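Local structure of putative ribose 5-phosphate isomerase (Leishmania infantum, 6FXW) at residues A[69-74]-A[113-118]. The protein probably interconverts ribose 5-phosphate and ribulose 5-phosphate in the pentose phosphate pathway, as a type B isomerase of the LacAB/RpiB family. Residues are numbered along the deposited sequence; the frame is centred on the assembly and turned at random.
With SO4 (sulfate ion), chain B.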
loop_
_atom_site.group_PDB
_atom_site.type_symbol
_atom_site.label_atom_id
_atom_site.label_comp_id
_atom_site.label_asym_id
_atom_site.label_seq_id
_atom_site.Cartn_x
_atom_site.Cartn_y
_atom_site.Cartn_z
ATOM N N ILE A 69 -15.892 -12.669 3.689
ATOM C CA ILE A 69 -14.471 -12.306 3.556
ATOM C C ILE A 69 -13.823 -13.412 2.784
ATOM O O ILE A 69 -13.925 -14.571 3.204
ATOM C CB ILE A 69 -13.858 -12.114 4.941
ATOM C CG1 ILE A 69 -14.597 -10.998 5.706
ATOM C CG2 ILE A 69 -12.409 -11.773 4.789
ATOM C CD1 ILE A 69 -14.120 -10.826 7.161
ATOM N N LEU A 70 -13.077 -13.126 1.721
ATOM C CA LEU A 70 -12.388 -14.088 0.919
ATOM C C LEU A 70 -10.891 -13.749 0.894
ATOM O O LEU A 70 -10.535 -12.600 0.684
ATOM C CB LEU A 70 -12.934 -14.131 -0.492
ATOM C CG LEU A 70 -14.323 -14.735 -0.629
ATOM C CD1 LEU A 70 -14.830 -14.569 -2.047
ATOM C CD2 LEU A 70 -14.263 -16.194 -0.268
ATOM N N VAL A 71 -10.066 -14.745 1.143
ATOM C CA VAL A 71 -8.608 -14.569 1.321
ATOM C C VAL A 71 -7.889 -15.515 0.361
ATOM O O VAL A 71 -8.100 -16.743 0.363
ATOM C CB VAL A 71 -8.197 -14.819 2.747
ATOM C CG1 VAL A 71 -6.760 -14.335 2.926
ATOM C CG2 VAL A 71 -9.087 -14.244 3.773
ATOM N N CYS A 72 -7.026 -14.967 -0.484
ATOM C CA CYS A 72 -6.088 -15.743 -1.342
ATOM C C CYS A 72 -4.719 -15.112 -1.199
ATOM O O CYS A 72 -4.516 -14.243 -0.325
ATOM C CB CYS A 72 -6.551 -16.016 -2.768
ATOM S SG CYS A 72 -6.713 -14.565 -3.775
ATOM N N GLY A 73 -3.789 -15.448 -2.081
ATOM C CA GLY A 73 -2.504 -14.827 -1.945
ATOM C C GLY A 73 -2.552 -13.301 -2.090
ATOM O O GLY A 73 -1.873 -12.576 -1.333
ATOM N N THR A 74 -3.348 -12.781 -3.019
ATOM C CA THR A 74 -3.416 -11.337 -3.287
ATOM C C THR A 74 -4.790 -10.742 -3.092
ATOM O O THR A 74 -4.962 -9.538 -3.097
ATOM C CB THR A 74 -3.060 -11.042 -4.738
ATOM O OG1 THR A 74 -4.020 -11.672 -5.582
ATOM C CG2 THR A 74 -1.665 -11.494 -5.061
ATOM N N ILE A 113 -9.188 -10.005 0.316
ATOM C CA ILE A 113 -7.865 -9.605 0.817
ATOM C C ILE A 113 -6.781 -10.626 0.406
ATOM O O ILE A 113 -7.056 -11.865 0.191
ATOM C CB ILE A 113 -7.839 -9.411 2.312
ATOM C CG1 ILE A 113 -8.351 -10.648 3.002
ATOM C CG2 ILE A 113 -8.692 -8.205 2.652
ATOM C CD1 ILE A 113 -8.239 -10.523 4.573
ATOM N N GLY A 114 -5.504 -10.195 0.406
ATOM C CA GLY A 114 -4.374 -11.034 0.140
ATOM C C GLY A 114 -3.501 -11.204 1.323
ATOM O O GLY A 114 -3.083 -10.192 1.926
ATOM N N VAL A 115 -3.250 -12.423 1.712
ATOM C CA VAL A 115 -2.396 -12.686 2.859
ATOM C C VAL A 115 -0.918 -12.680 2.491
ATOM O O VAL A 115 -0.058 -12.536 3.397
ATOM C CB VAL A 115 -2.831 -14.035 3.416
ATOM C CG1 VAL A 115 -2.550 -15.193 2.521
ATOM C CG2 VAL A 115 -2.336 -14.296 4.801
ATOM N N ARG A 116 -0.547 -12.753 1.201
ATOM C CA ARG A 116 0.850 -12.654 0.800
ATOM C C ARG A 116 1.205 -11.197 0.452
ATOM O O ARG A 116 2.413 -10.891 0.263
ATOM C CB ARG A 116 1.163 -13.544 -0.392
ATOM C CG ARG A 116 0.953 -15.000 -0.079
ATOM C CD ARG A 116 1.145 -15.807 -1.341
ATOM N NE ARG A 116 0.901 -17.228 -1.044
ATOM C CZ ARG A 116 0.662 -18.114 -1.952
ATOM N NH1 ARG A 116 0.436 -17.756 -3.206
ATOM N NH2 ARG A 116 0.555 -19.374 -1.572
ATOM N N THR A 117 0.223 -10.277 0.473
ATOM C CA THR A 117 0.393 -8.846 0.112
ATOM C C THR A 117 0.154 -7.947 1.296
ATOM O O THR A 117 0.934 -7.027 1.544
ATOM C CB THR A 117 -0.478 -8.464 -1.069
ATOM O OG1 THR A 117 -1.786 -8.985 -0.740
ATOM C CG2 THR A 117 -0.043 -9.105 -2.361
ATOM N N SER A 118 -0.847 -8.204 2.132
ATOM C CA SER A 118 -1.204 -7.350 3.293
ATOM C C SER A 118 -0.734 -8.068 4.535
ATOM O O SER A 118 -1.061 -9.236 4.788
ATOM C CB SER A 118 -2.691 -7.169 3.374
ATOM O OG SER A 118 -3.160 -6.460 2.240
HETATM S S SO4 B . 0.322 -21.104 -5.321
HETATM O O1 SO4 B . 1.743 -21.541 -5.619
HETATM O O2 SO4 B . 0.074 -21.207 -3.883
HETATM O O3 SO4 B . 0.322 -19.625 -5.818
HETATM O O4 SO4 B . -0.519 -21.994 -6.070
HETATM O O HOH W 1 -3.906 -7.493 -1.625
#
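Gly73 O accepts the backbone N-H of Arg116 at 2.9 Å, in the carbonyl plane on a lone pair, and so ties together the two loops that leave strands 67-72 and 110-114. Upstream the strands run parallel: Ile113 N gives to Leu70 O (2.9 Å, 166° at the hydrogen) and Cys72 N to Ile113 O; the pairing runs on one step past strand 110-114, where Val115 N gives to Cys72 O (3.0 Å). On the face turned to helix 120-131, CG2 of Val71 meets CG1 of Ile113 at 3.8 Å, the two side chains slanting across each other, while CG1 of Val71, anti to the backbone N (chi1 -168°), reaches CB of Val115. Past the strand ends, a water bridges Thr74 O and Thr117 OG1, 2.7 Å from each. CD of Arg116 passes CA of Gly73 at 3.8 Å, and its chain, extended from CG to NE, carries the guanidinium out to the sulfate: NH2 bonds O2 at 3.0 Å and NH1 bonds O3. His14, with Arg140 and Arg144 of a neighbouring subunit, completes this anion site. Loops gathered at the C-terminal ends of neighbouring parallel strands are characteristic of Rossmann-like alpha/beta folds, and the sulfate probably occupies the substrate phosphate position of RpiB enzymes.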